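Oxidoreductase, iron/ascorbate family (Shewanella oneidensis, PDB 3ON7) probably acts as an iron(II)-dependent 2-oxoglutarate oxygenase, splitting 2-oxoglutarate into ethene and carbon dioxide and oxidising L-arginine to release guanidine while another 2-oxoglutarate becomes succinate. Local coordinates at residues 84-89 with 155-160; 189-194 with 231-236; 177-182 with 216-221. All blocks are in the same frame, centred on the assembly; numbering follows the deposited sequence.

Contact 1: residues 84-89 with 155-160; sequences KDIKEY and LHYPPM
Lys87 lays the root of its chain on one face of the Tyr157 ring: CB stands 4.0 Å from the ring centroid and 24° off its normal, a CH-pi contact offset toward the rim. Ile86 crosses the same ring slantwise, with CD1 4.1 Å from Tyr157 CE2, while its other branch, CG2, meets CE of selenomethionine Met160 at 3.9 Å. Further out, a water donates to both Ile86 O and Pro158 O, bridging the loops beyond the strand ends. The backbones pair at Glu88 and His156, where Glu88 N gives a nearly straight bond to His156 O. Glu88 CG stands between its backbone N and carbonyl carbon (chi1 69°) with the chain extended beyond, carrying OE2 alongside the imidazole; His156 ND1 donates over 2.7 Å to the anti lone pair of Glu88 OE2, only 6° out of the ring plane. Glu88 OE1 is salt-bridged to Lys56, and His156 NE2 bonds to Ser244 OG. An alanine in place of Glu88 would probably leave both His156 ND1 and the Lys56 ammonium without their mate and the imidazole freer to turn. This antiparallel pairing joins strands 88-92 and 151-157, probably extending the major sheet of the cupin-type double-stranded beta-helix.

Contact 2: residues 189-194 with 231-236; sequences PGLQVK and HRVINP
Strands 191-194 and 231-234 are antiparallel neighbours in the smaller sheet of the double-stranded beta-helix, and the pairing carries His231, which with His174 and Asp176 faces one vacant point, consistent with the iron site of this family. Backbone register is set by Gln192 and Arg232, a hydrogen-bonded pair in which Gln192 N reaches Arg232 O at 2.8 Å. Two residues away on each strand, Ile234 N bonds to Gly190 O at 2.9 Å, approaching from above the carbonyl plane. Gly190 has a positive phi, 151°, and a side-chain carbon built there would fall 2.3 Å from Ile234 O. On the face bearing Leu191, Val233 and His231, Leu191 CD1 meets Val233 CG2 at 3.9 Å, whereas His231 ND1 is bonded to Thr229 O. The other face carries the polar pair Gln192 and Arg232. Arg232, extended from CG to NE, brings its guanidinium edge to Gln192, and one oxygen, OE1, receives both NE and NH2, each at 2.9 Å. The amide and guanidinium planes differ by only 12°. Ile234 CG2 sits 3.3 Å above that guanidinium plane, toward its rim, and Trp200 adds a cation-pi contact. Since Gln192 NE2 donates to Asp202 OD1, the amide is fixed at both ends; its carbonyl is probably polarised by the arginine, with the nearby carboxylate reinforcing that charge pattern along the amide.

Contact 3: residues 177-182 with 216-221; sequences INLITV and DMLQEA
Leu218 is one of two bumps, with Met217, that helix 216-221 presses onto the chain at 177-180. Its CB settles into a notch of Leu179, 3.5 Å from the carbonyl O of Leu179 and 3.7 Å from its CD1, so this bump touches both the backbone and the side chain of one residue. The two leucines cross at a slant. Further along the Leu218 chain, with CG anti to the backbone N (chi1 -172°), CD2 runs beside Ile180 and meets its CG2 at 3.9 Å. On the other flank Met217, a selenomethionine, stretches out past the carbonyl of Ile177, CG passing 3.3 Å from Ile177 O. Between these two side chains the first turn of the helix offers its N-H to the loop: Met217 N is shared by Ile177 O at 3.0 Å and Asn178 O at 3.2 Å. Both bonds are bent, and the donor stands well above each carbonyl plane. In the double-stranded beta-helix, this loop leads from Asp176, a probable iron ligand by position, into strand 180-184. Asn178 turns away from the helix, and its ND2 donates to Thr181 OG1, which in turn bonds to Asp176 OD2, probably a second-shell link to that site. Asp216 fits its CB against Ile177, 3.8 Å from CA, while its carboxylate is held by Ser228 and Arg273. Leu121 of helix 103-126 packs against Leu179 and Ile180.

Along the chain contact 1 closes before the other two open, whereas contacts 2 and 3 alternate: 177-182, 189-194, 216-221, 231-236. Contacts 1 and 3 both reach the large mixed sheet, through strands 88-92 and 151-157 and strand 180-184, yet lie on opposite sides of the chain's centre, with centres about 26 Å apart. Contact 2 belongs to the smaller sheet, its centre about 17 Å from that of contact 1 and 20 Å from that of contact 3, and no two of the three touch. Interleaving ties the two sheets: the chain passes from 177-182 to the small sheet, returns for 216-221, then reaches 231-236, so contacts 2 and 3 approach the probable iron site from different sheets.

Contact 1: residues 84-89 with 155-160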
ATOM      1  N   LYS B  84       6.850   7.049  21.734  1.00 25.62           N
ATOM      2  CA  LYS B  84       7.730   5.882  21.742  1.00 25.30           C
ATOM      3  C   LYS B  84       6.980   4.661  22.260  1.00 21.80           C
ATOM      4  O   LYS B  84       6.517   4.659  23.392  1.00 19.58           O
ATOM      5  CB  LYS B  84       8.951   6.156  22.642  1.00 26.91           C
ATOM      6  CG  LYS B  84      10.012   5.066  22.668  1.00 28.79           C
ATOM      7  CD  LYS B  84      11.013   5.330  23.802  1.00 40.83           C
ATOM      8  CE  LYS B  84      11.419   4.049  24.542  1.00 45.23           C
ATOM      9  NZ  LYS B  84      12.109   4.284  25.859  1.00 45.90           N
ATOM     10  N   ASP B  85       6.868   3.623  21.437  1.00 19.21           N
ATOM     11  CA  ASP B  85       6.180   2.418  21.838  1.00 19.39           C
ATOM     12  C   ASP B  85       7.049   1.694  22.870  1.00 19.66           C
ATOM     13  O   ASP B  85       8.241   1.998  22.993  1.00 17.69           O
ATOM     14  CB  ASP B  85       5.886   1.521  20.631  1.00 19.77           C
ATOM     15  CG  ASP B  85       4.706   0.570  20.864  1.00 19.98           C
ATOM     16  OD1 ASP B  85       4.208   0.477  21.995  1.00 23.98           O
ATOM     17  OD2 ASP B  85       4.265  -0.084  19.901  1.00 27.83           O
ATOM     18  N   ILE B  86       6.437   0.770  23.611  1.00 18.21           N
ATOM     19  CA  ILE B  86       7.113   0.029  24.683  1.00 19.92           C
ATOM     20  C   ILE B  86       7.686  -1.305  24.188  1.00 20.45           C
ATOM     21  O   ILE B  86       8.068  -2.154  24.988  1.00 19.09           O
ATOM     22  CB  ILE B  86       6.166  -0.229  25.892  1.00 20.30           C
ATOM     23  CG1 ILE B  86       4.956  -1.091  25.473  1.00 21.23           C
ATOM     24  CG2 ILE B  86       5.735   1.083  26.503  1.00 16.97           C
ATOM     25  CD1 ILE B  86       4.140  -1.631  26.648  1.00 22.82           C
ATOM     26  N   LYS B  87       7.730  -1.489  22.869  1.00 20.72           N
ATOM     27  CA  LYS B  87       8.242  -2.703  22.268  1.00 19.80           C
ATOM     28  C   LYS B  87       8.911  -2.421  20.925  1.00 18.79           C
ATOM     29  O   LYS B  87       8.576  -1.448  20.246  1.00 17.71           O
ATOM     30  CB  LYS B  87       7.118  -3.734  22.084  1.00 20.21           C
ATOM     31  CG  LYS B  87       6.086  -3.388  20.998  1.00 25.52           C
ATOM     32  CD  LYS B  87       5.032  -4.483  20.852  1.00 35.64           C
ATOM     33  CE  LYS B  87       3.833  -4.087  19.979  1.00 33.83           C
ATOM     34  NZ  LYS B  87       3.122  -2.850  20.451  1.00 38.58           N
ATOM     35  N   GLU B  88       9.851  -3.289  20.570  1.00 17.76           N
ATOM     36  CA  GLU B  88      10.490  -3.319  19.248  1.00 17.43           C
ATOM     37  C   GLU B  88      10.339  -4.773  18.789  1.00 17.40           C
ATOM     38  O   GLU B  88      10.069  -5.658  19.599  1.00 18.62           O
ATOM     39  CB  GLU B  88      11.966  -2.872  19.326  1.00 18.72           C
ATOM     40  CG  GLU B  88      12.874  -3.866  20.061  1.00 18.35           C
ATOM     41  CD  GLU B  88      14.271  -3.356  20.382  1.00 19.90           C
ATOM     42  OE1 GLU B  88      14.769  -2.398  19.726  1.00 19.65           O
ATOM     43  OE2 GLU B  88      14.895  -3.952  21.299  1.00 17.02           O
ATOM     44  N   TYR B  89      10.431  -5.033  17.498  1.00 16.02           N
ATOM     45  CA  TYR B  89      10.190  -6.384  17.043  1.00 15.32           C
ATOM     46  C   TYR B  89      10.821  -6.631  15.718  1.00 13.57           C
ATOM     47  O   TYR B  89      11.286  -5.700  15.066  1.00 14.94           O
ATOM     48  CB  TYR B  89       8.678  -6.706  17.006  1.00 17.18           C
ATOM     49  CG  TYR B  89       7.813  -5.690  16.289  1.00 14.43           C
ATOM     50  CD1 TYR B  89       7.274  -4.600  16.962  1.00 19.40           C
ATOM     51  CD2 TYR B  89       7.507  -5.837  14.944  1.00 16.50           C
ATOM     52  CE1 TYR B  89       6.467  -3.658  16.301  1.00 19.92           C
ATOM     53  CE2 TYR B  89       6.688  -4.915  14.286  1.00 22.19           C
ATOM     54  CZ  TYR B  89       6.180  -3.833  14.959  1.00 18.01           C
ATOM     55  OH  TYR B  89       5.383  -2.942  14.290  1.00 22.40           O
ATOM     56  N   LEU B 155       8.907 -10.461  19.353  1.00 18.34           N
ATOM     57  CA  LEU B 155       8.624  -9.244  20.112  0.50 17.52           C
ATOM     58  C   LEU B 155       9.614  -9.069  21.253  1.00 18.10           C
ATOM     59  O   LEU B 155       9.950 -10.038  21.940  1.00 18.35           O
ATOM     60  CB  LEU B 155       7.205  -9.298  20.688  0.50 17.95           C
ATOM     61  CG  LEU B 155       6.107  -8.907  19.699  0.50 20.89           C
ATOM     62  CD1 LEU B 155       5.795  -7.437  19.812  0.50 18.97           C
ATOM     63  CD2 LEU B 155       6.514  -9.246  18.267  0.50 13.94           C
ATOM     64  N   HIS B 156      10.078  -7.830  21.453  1.00 17.14           N
ATOM     65  CA  HIS B 156      10.936  -7.497  22.581  1.00 17.87           C
ATOM     66  C   HIS B 156      10.446  -6.246  23.302  1.00 18.52           C
ATOM     67  O   HIS B 156      10.420  -5.175  22.720  1.00 17.48           O
ATOM     68  CB  HIS B 156      12.382  -7.292  22.163  1.00 18.57           C
ATOM     69  CG  HIS B 156      13.270  -6.842  23.291  1.00 17.71           C
ATOM     70  ND1 HIS B 156      14.073  -5.724  23.214  1.00 17.24           N
ATOM     71  CD2 HIS B 156      13.464  -7.358  24.530  1.00 17.28           C
ATOM     72  CE1 HIS B 156      14.734  -5.579  24.353  1.00 20.83           C
ATOM     73  NE2 HIS B 156      14.381  -6.560  25.166  1.00 15.41           N
ATOM     74  N   TYR B 157      10.041  -6.418  24.561  1.00 17.29           N
ATOM     75  CA  TYR B 157       9.745  -5.323  25.448  1.00 18.55           C
ATOM     76  C   TYR B 157      10.976  -5.006  26.248  1.00 18.62           C
ATOM     77  O   TYR B 157      11.336  -5.773  27.132  1.00 20.49           O
ATOM     78  CB  TYR B 157       8.631  -5.700  26.412  1.00 18.85           C
ATOM     79  CG  TYR B 157       7.324  -5.976  25.733  1.00 20.80           C
ATOM     80  CD1 TYR B 157       7.026  -7.245  25.233  1.00 19.97           C
ATOM     81  CD2 TYR B 157       6.380  -4.969  25.595  1.00 20.92           C
ATOM     82  CE1 TYR B 157       5.819  -7.496  24.617  1.00 21.33           C
ATOM     83  CE2 TYR B 157       5.173  -5.208  24.970  1.00 24.56           C
ATOM     84  CZ  TYR B 157       4.897  -6.467  24.482  1.00 22.50           C
ATOM     85  OH  TYR B 157       3.694  -6.683  23.887  1.00 26.32           O
ATOM     86  N   PRO B 158      11.623  -3.866  25.965  1.00 19.98           N
ATOM     87  CA  PRO B 158      12.826  -3.515  26.729  1.00 21.26           C
ATOM     88  C   PRO B 158      12.571  -3.136  28.194  1.00 23.67           C
ATOM     89  O   PRO B 158      11.463  -2.717  28.549  1.00 22.68           O
ATOM     90  CB  PRO B 158      13.391  -2.290  25.977  1.00 22.53           C
ATOM     91  CG  PRO B 158      12.731  -2.307  24.625  1.00 22.74           C
ATOM     92  CD  PRO B 158      11.374  -2.920  24.861  1.00 19.55           C
ATOM     93  N   PRO B 159      13.610  -3.253  29.039  1.00 24.82           N
ATOM     94  CA  PRO B 159      13.503  -2.827  30.418  1.00 26.66           C
ATOM     95  C   PRO B 159      13.132  -1.369  30.522  1.00 27.36           C
ATOM     96  O   PRO B 159      13.534  -0.583  29.687  1.00 25.61           O
ATOM     97  CB  PRO B 159      14.927  -3.003  30.976  1.00 27.31           C
ATOM     98  CG  PRO B 159      15.702  -3.709  29.958  1.00 28.04           C
ATOM     99  CD  PRO B 159      14.986  -3.632  28.667  1.00 25.08           C
HETATM  100  N   MSE B 160      12.371  -1.028  31.550  1.00 30.90           N
HETATM  101  CA  MSE B 160      12.154   0.352  31.949  1.00 35.31           C
HETATM  102  C   MSE B 160      13.030   0.651  33.157  1.00 38.27           C
HETATM  103  O   MSE B 160      13.184  -0.190  34.026  1.00 36.86           O
HETATM  104  CB  MSE B 160      10.693   0.551  32.333  1.00 34.06           C
HETATM  105  CG  MSE B 160       9.720   0.074  31.277  1.00 36.19           C
HETATM  106 SE   MSE B 160       7.982   0.809  31.595  0.75 16.20          SE
HETATM  107  CE  MSE B 160       7.031   0.084  30.080  1.00 29.07           C
TER
HETATM  108  O   HOH W   1      12.133   1.800  28.133  1.00 31.96           O
HETATM  109  O   HOH W   2       8.928  -1.976  27.514  1.00 13.89           O
HETATM  110  O   HOH W   3       2.134  -5.034  22.666  1.00 30.64           O

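Contact 2: residues 189-194 with 231-236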
ATOM      1  N   PRO B 189       3.461 -14.612  33.998  1.00 34.67           N
ATOM      2  CA  PRO B 189       1.990 -14.570  33.984  1.00 34.37           C
ATOM      3  C   PRO B 189       1.431 -13.233  33.462  1.00 31.56           C
ATOM      4  O   PRO B 189       2.062 -12.199  33.629  1.00 30.87           O
ATOM      5  CB  PRO B 189       1.592 -14.832  35.453  1.00 35.99           C
ATOM      6  CG  PRO B 189       2.850 -14.673  36.271  1.00 38.46           C
ATOM      7  CD  PRO B 189       4.033 -14.796  35.348  1.00 35.33           C
ATOM      8  N   GLY B 190       0.262 -13.267  32.833  1.00 29.13           N
ATOM      9  CA  GLY B 190      -0.382 -12.038  32.359  1.00 27.74           C
ATOM     10  C   GLY B 190      -1.267 -12.176  31.129  1.00 25.38           C
ATOM     11  O   GLY B 190      -2.188 -11.377  30.946  1.00 25.35           O
ATOM     12  N   LEU B 191      -0.997 -13.178  30.299  1.00 21.51           N
ATOM     13  CA  LEU B 191      -1.817 -13.465  29.137  1.00 23.33           C
ATOM     14  C   LEU B 191      -3.179 -13.923  29.629  1.00 22.84           C
ATOM     15  O   LEU B 191      -3.267 -14.818  30.484  1.00 21.24           O
ATOM     16  CB  LEU B 191      -1.170 -14.532  28.237  1.00 22.55           C
ATOM     17  CG  LEU B 191      -1.941 -14.980  26.984  1.00 24.23           C
ATOM     18  CD1 LEU B 191      -1.908 -13.960  25.836  1.00 22.37           C
ATOM     19  CD2 LEU B 191      -1.398 -16.340  26.497  1.00 20.62           C
ATOM     20  N   GLN B 192      -4.220 -13.271  29.113  1.00 21.14           N
ATOM     21  CA  GLN B 192      -5.596 -13.563  29.480  1.00 21.84           C
ATOM     22  C   GLN B 192      -6.529 -13.646  28.272  1.00 22.50           C
ATOM     23  O   GLN B 192      -6.266 -13.055  27.215  1.00 23.13           O
ATOM     24  CB  GLN B 192      -6.120 -12.495  30.409  1.00 22.41           C
ATOM     25  CG  GLN B 192      -5.377 -12.383  31.695  1.00 24.16           C
ATOM     26  CD  GLN B 192      -6.031 -11.393  32.616  1.00 26.51           C
ATOM     27  OE1 GLN B 192      -6.480 -10.330  32.174  1.00 21.65           O
ATOM     28  NE2 GLN B 192      -6.099 -11.732  33.909  1.00 23.06           N
ATOM     29  N   VAL B 193      -7.633 -14.359  28.469  1.00 22.47           N
ATOM     30  CA  VAL B 193      -8.619 -14.644  27.433  1.00 22.74           C
ATOM     31  C   VAL B 193      -9.987 -14.308  27.966  1.00 22.18           C
ATOM     32  O   VAL B 193     -10.312 -14.642  29.081  1.00 23.09           O
ATOM     33  CB  VAL B 193      -8.598 -16.141  27.072  1.00 22.99           C
ATOM     34  CG1 VAL B 193      -9.776 -16.497  26.166  1.00 28.05           C
ATOM     35  CG2 VAL B 193      -7.265 -16.513  26.450  1.00 21.30           C
ATOM     36  N   LYS B 194     -10.788 -13.650  27.154  1.00 24.61           N
ATOM     37  CA  LYS B 194     -12.125 -13.232  27.529  1.00 26.09           C
ATOM     38  C   LYS B 194     -13.114 -14.417  27.519  1.00 27.64           C
ATOM     39  O   LYS B 194     -13.347 -15.042  26.496  1.00 27.76           O
ATOM     40  CB  LYS B 194     -12.572 -12.117  26.579  1.00 25.37           C
ATOM     41  CG  LYS B 194     -14.019 -11.623  26.722  1.00 30.29           C
ATOM     42  CD  LYS B 194     -14.322 -11.057  28.087  1.00 30.11           C
ATOM     43  CE  LYS B 194     -13.522  -9.769  28.377  1.00 34.83           C
ATOM     44  NZ  LYS B 194     -13.812  -8.621  27.459  1.00 33.43           N
ATOM     45  N   HIS B 231      -8.157 -11.638  23.447  1.00 19.27           N
ATOM     46  CA  HIS B 231      -7.109 -11.868  24.425  1.00 20.55           C
ATOM     47  C   HIS B 231      -6.232 -10.629  24.621  1.00 21.03           C
ATOM     48  O   HIS B 231      -6.129  -9.791  23.711  1.00 18.84           O
ATOM     49  CB  HIS B 231      -6.252 -13.063  24.022  1.00 18.54           C
ATOM     50  CG  HIS B 231      -5.738 -13.008  22.623  1.00 21.10           C
ATOM     51  ND1 HIS B 231      -6.540 -13.217  21.520  1.00 19.33           N
ATOM     52  CD2 HIS B 231      -4.491 -12.800  22.146  1.00 23.89           C
ATOM     53  CE1 HIS B 231      -5.805 -13.122  20.427  1.00 24.38           C
ATOM     54  NE2 HIS B 231      -4.560 -12.865  20.781  1.00 22.46           N
ATOM     55  N   ARG B 232      -5.607 -10.542  25.804  1.00 21.03           N
ATOM     56  CA  ARG B 232      -4.708  -9.436  26.170  1.00 21.63           C
ATOM     57  C   ARG B 232      -3.555  -9.907  27.050  1.00 20.72           C
ATOM     58  O   ARG B 232      -3.545 -11.049  27.511  1.00 22.10           O
ATOM     59  CB  ARG B 232      -5.490  -8.347  26.924  1.00 22.05           C
ATOM     60  CG  ARG B 232      -5.968  -8.781  28.300  1.00 21.99           C
ATOM     61  CD  ARG B 232      -6.753  -7.728  29.011  1.00 22.91           C
ATOM     62  NE  ARG B 232      -7.083  -8.134  30.372  1.00 22.43           N
ATOM     63  CZ  ARG B 232      -7.611  -7.330  31.294  1.00 28.20           C
ATOM     64  NH1 ARG B 232      -7.893  -6.059  31.008  1.00 30.82           N
ATOM     65  NH2 ARG B 232      -7.846  -7.791  32.516  1.00 29.78           N
ATOM     66  N   VAL B 233      -2.582  -9.030  27.289  1.00 19.42           N
ATOM     67  CA  VAL B 233      -1.535  -9.320  28.265  1.00 19.43           C
ATOM     68  C   VAL B 233      -1.524  -8.206  29.305  1.00 20.52           C
ATOM     69  O   VAL B 233      -1.299  -7.042  28.967  1.00 18.94           O
ATOM     70  CB  VAL B 233      -0.123  -9.487  27.613  1.00 18.58           C
ATOM     71  CG1 VAL B 233       0.946  -9.764  28.681  1.00 12.62           C
ATOM     72  CG2 VAL B 233      -0.140 -10.591  26.580  1.00 14.89           C
ATOM     73  N   ILE B 234      -1.782  -8.553  30.570  1.00 22.33           N
ATOM     74  CA  ILE B 234      -1.687  -7.568  31.661  1.00 23.19           C
ATOM     75  C   ILE B 234      -0.325  -7.707  32.341  1.00 23.18           C
ATOM     76  O   ILE B 234       0.366  -8.695  32.122  1.00 23.04           O
ATOM     77  CB  ILE B 234      -2.855  -7.673  32.688  1.00 22.66           C
ATOM     78  CG1 ILE B 234      -2.862  -9.012  33.444  1.00 27.40           C
ATOM     79  CG2 ILE B 234      -4.168  -7.454  32.003  1.00 23.51           C
ATOM     80  CD1 ILE B 234      -3.759  -9.019  34.695  1.00 28.01           C
ATOM     81  N   ASN B 235       0.064  -6.695  33.108  1.00 23.93           N
ATOM     82  CA  ASN B 235       1.268  -6.740  33.975  1.00 25.86           C
ATOM     83  C   ASN B 235       0.781  -6.864  35.407  1.00 26.19           C
ATOM     84  O   ASN B 235       0.484  -5.861  36.055  1.00 26.69           O
ATOM     85  CB  ASN B 235       2.139  -5.476  33.837  1.00 23.77           C
ATOM     86  CG  ASN B 235       2.840  -5.381  32.492  1.00 25.06           C
ATOM     87  OD1 ASN B 235       3.369  -6.361  31.999  1.00 24.74           O
ATOM     88  ND2 ASN B 235       2.828  -4.198  31.887  1.00 20.20           N
ATOM     89  N   PRO B 236       0.639  -8.102  35.894  1.00 29.53           N
ATOM     90  CA  PRO B 236       0.065  -8.277  37.212  1.00 31.65           C
ATOM     91  C   PRO B 236       1.034  -7.822  38.294  1.00 33.68           C
ATOM     92  O   PRO B 236       2.211  -7.641  38.022  1.00 31.25           O
ATOM     93  CB  PRO B 236      -0.211  -9.784  37.291  1.00 32.37           C
ATOM     94  CG  PRO B 236       0.685 -10.403  36.321  1.00 33.03           C
ATOM     95  CD  PRO B 236       0.923  -9.391  35.240  1.00 29.28           C
TER

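Contact 3: residues 177-182 with 216-221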
ATOM      1  N   ILE B 177      -6.589 -12.112  13.284  1.00 17.89           N
ATOM      2  CA  ILE B 177      -7.339 -12.243  12.046  1.00 17.62           C
ATOM      3  C   ILE B 177      -7.105 -13.562  11.343  1.00 19.24           C
ATOM      4  O   ILE B 177      -7.898 -13.961  10.497  1.00 20.60           O
ATOM      5  CB  ILE B 177      -6.988 -11.098  11.075  1.00 17.86           C
ATOM      6  CG1 ILE B 177      -8.148 -10.881  10.081  1.00 17.37           C
ATOM      7  CG2 ILE B 177      -5.658 -11.351  10.371  1.00  9.62           C
ATOM      8  CD1 ILE B 177      -7.854  -9.803   9.020  1.00 16.50           C
ATOM      9  N   ASN B 178      -6.001 -14.233  11.669  1.00 19.09           N
ATOM     10  CA  ASN B 178      -5.496 -15.327  10.834  1.00 17.71           C
ATOM     11  C   ASN B 178      -6.175 -16.671  11.139  1.00 18.94           C
ATOM     12  O   ASN B 178      -7.276 -16.692  11.690  1.00 18.80           O
ATOM     13  CB  ASN B 178      -3.984 -15.401  10.985  1.00 18.58           C
ATOM     14  CG  ASN B 178      -3.560 -15.443  12.426  1.00 15.95           C
ATOM     15  OD1 ASN B 178      -3.678 -14.444  13.115  1.00 18.26           O
ATOM     16  ND2 ASN B 178      -3.141 -16.606  12.907  1.00 13.90           N
ATOM     17  N   LEU B 179      -5.560 -17.784  10.726  1.00 20.68           N
ATOM     18  CA  LEU B 179      -6.170 -19.113  10.891  1.00 19.52           C
ATOM     19  C   LEU B 179      -5.974 -19.610  12.301  1.00 19.43           C
ATOM     20  O   LEU B 179      -6.946 -19.726  13.039  1.00 19.70           O
ATOM     21  CB  LEU B 179      -5.636 -20.117   9.871  1.00 19.61           C
ATOM     22  CG  LEU B 179      -6.566 -21.324   9.666  1.00 22.47           C
ATOM     23  CD1 LEU B 179      -7.870 -20.920   9.008  1.00 19.11           C
ATOM     24  CD2 LEU B 179      -5.877 -22.411   8.857  1.00 17.14           C
ATOM     25  N   ILE B 180      -4.734 -19.920  12.671  1.00 19.56           N
ATOM     26  CA  ILE B 180      -4.382 -20.146  14.068  1.00 19.29           C
ATOM     27  C   ILE B 180      -3.061 -19.487  14.389  1.00 18.60           C
ATOM     28  O   ILE B 180      -2.224 -19.273  13.510  1.00 17.39           O
ATOM     29  CB  ILE B 180      -4.298 -21.654  14.488  1.00 19.92           C
ATOM     30  CG1 ILE B 180      -3.260 -22.423  13.664  1.00 19.55           C
ATOM     31  CG2 ILE B 180      -5.671 -22.329  14.394  1.00 22.42           C
ATOM     32  CD1 ILE B 180      -2.975 -23.815  14.212  1.00 18.96           C
ATOM     33  N   THR B 181      -2.880 -19.216  15.671  1.00 17.77           N
ATOM     34  CA  THR B 181      -1.666 -18.645  16.185  1.00 17.84           C
ATOM     35  C   THR B 181      -1.056 -19.584  17.229  1.00 18.19           C
ATOM     36  O   THR B 181      -1.777 -20.234  17.943  1.00 17.99           O
ATOM     37  CB  THR B 181      -1.976 -17.283  16.762  1.00 18.58           C
ATOM     38  OG1 THR B 181      -2.519 -16.468  15.705  1.00 17.04           O
ATOM     39  CG2 THR B 181      -0.712 -16.643  17.367  1.00 13.55           C
ATOM     40  N   VAL B 182       0.272 -19.643  17.295  1.00 17.70           N
ATOM     41  CA  VAL B 182       0.983 -20.612  18.131  1.00 18.88           C
ATOM     42  C   VAL B 182       2.065 -19.888  18.952  1.00 17.95           C
ATOM     43  O   VAL B 182       2.946 -19.250  18.374  1.00 16.11           O
ATOM     44  CB  VAL B 182       1.666 -21.651  17.210  1.00 21.04           C
ATOM     45  CG1 VAL B 182       2.673 -22.506  17.994  1.00 19.11           C
ATOM     46  CG2 VAL B 182       0.605 -22.488  16.481  1.00 15.00           C
ATOM     47  N   ASP B 216      -9.740 -15.125  13.308  1.00 18.17           N
ATOM     48  CA  ASP B 216     -10.991 -14.777  12.617  1.00 18.52           C
ATOM     49  C   ASP B 216     -11.269 -15.597  11.367  1.00 18.96           C
ATOM     50  O   ASP B 216     -12.421 -15.943  11.080  1.00 17.94           O
ATOM     51  CB  ASP B 216     -11.013 -13.299  12.222  1.00 19.71           C
ATOM     52  CG  ASP B 216     -11.201 -12.397  13.405  1.00 22.71           C
ATOM     53  OD1 ASP B 216     -11.509 -12.945  14.483  1.00 21.41           O
ATOM     54  OD2 ASP B 216     -11.024 -11.162  13.261  1.00 20.93           O
HETATM   55  N   MSE B 217     -10.228 -15.895  10.606  1.00 17.82           N
HETATM   56  CA  MSE B 217     -10.426 -16.665   9.388  1.00 17.56           C
HETATM   57  C   MSE B 217     -10.884 -18.125   9.612  1.00 17.79           C
HETATM   58  O   MSE B 217     -11.612 -18.656   8.782  1.00 19.24           O
HETATM   59  CB  MSE B 217      -9.203 -16.576   8.495  1.00 17.78           C
HETATM   60  CG  MSE B 217      -9.130 -15.254   7.738  1.00 18.94           C
HETATM   61 SE   MSE B 217      -7.443 -15.122   6.839  0.75 13.95          SE
HETATM   62  CE  MSE B 217      -7.523 -13.264   6.317  1.00 18.63           C
ATOM     63  N   LEU B 218     -10.508 -18.750  10.725  1.00 17.91           N
ATOM     64  CA  LEU B 218     -11.022 -20.097  11.068  1.00 20.47           C
ATOM     65  C   LEU B 218     -12.421 -20.026  11.678  1.00 21.00           C
ATOM     66  O   LEU B 218     -13.234 -20.953  11.490  1.00 21.10           O
ATOM     67  CB  LEU B 218     -10.055 -20.868  12.009  1.00 18.71           C
ATOM     68  CG  LEU B 218     -10.377 -22.339  12.296  1.00 19.59           C
ATOM     69  CD1 LEU B 218     -10.635 -23.127  11.013  1.00 17.04           C
ATOM     70  CD2 LEU B 218      -9.236 -23.012  13.099  1.00 17.94           C
ATOM     71  N   GLN B 219     -12.708 -18.935  12.396  1.00 21.00           N
ATOM     72  CA  GLN B 219     -14.076 -18.679  12.835  1.00 22.83           C
ATOM     73  C   GLN B 219     -14.994 -18.609  11.626  1.00 24.16           C
ATOM     74  O   GLN B 219     -16.059 -19.250  11.600  1.00 25.76           O
ATOM     75  CB  GLN B 219     -14.192 -17.413  13.672  1.00 21.69           C
ATOM     76  CG  GLN B 219     -15.596 -17.193  14.223  1.00 25.68           C
ATOM     77  CD  GLN B 219     -15.732 -15.965  15.124  1.00 27.96           C
ATOM     78  OE1 GLN B 219     -15.064 -15.842  16.138  1.00 25.25           O
ATOM     79  NE2 GLN B 219     -16.653 -15.083  14.774  1.00 38.59           N
ATOM     80  N   GLU B 220     -14.578 -17.845  10.619  1.00 23.50           N
ATOM     81  CA  GLU B 220     -15.349 -17.711   9.389  1.00 23.76           C
ATOM     82  C   GLU B 220     -15.458 -19.044   8.656  1.00 24.76           C
ATOM     83  O   GLU B 220     -16.532 -19.383   8.180  1.00 23.86           O
ATOM     84  CB  GLU B 220     -14.705 -16.673   8.466  1.00 23.49           C
ATOM     85  CG  GLU B 220     -15.424 -16.464   7.139  1.00 26.50           C
ATOM     86  CD  GLU B 220     -16.815 -15.859   7.285  1.00 26.38           C
ATOM     87  OE1 GLU B 220     -17.152 -15.268   8.339  1.00 30.02           O
ATOM     88  OE2 GLU B 220     -17.571 -15.958   6.320  1.00 26.32           O
ATOM     89  N   ALA B 221     -14.350 -19.793   8.561  1.00 23.27           N
ATOM     90  CA  ALA B 221     -14.361 -21.063   7.831  1.00 24.08           C
ATOM     91  C   ALA B 221     -15.263 -22.110   8.479  1.00 26.07           C
ATOM     92  O   ALA B 221     -15.828 -22.953   7.785  1.00 28.30           O
ATOM     93  CB  ALA B 221     -12.961 -21.614   7.665  1.00 22.27           C
TER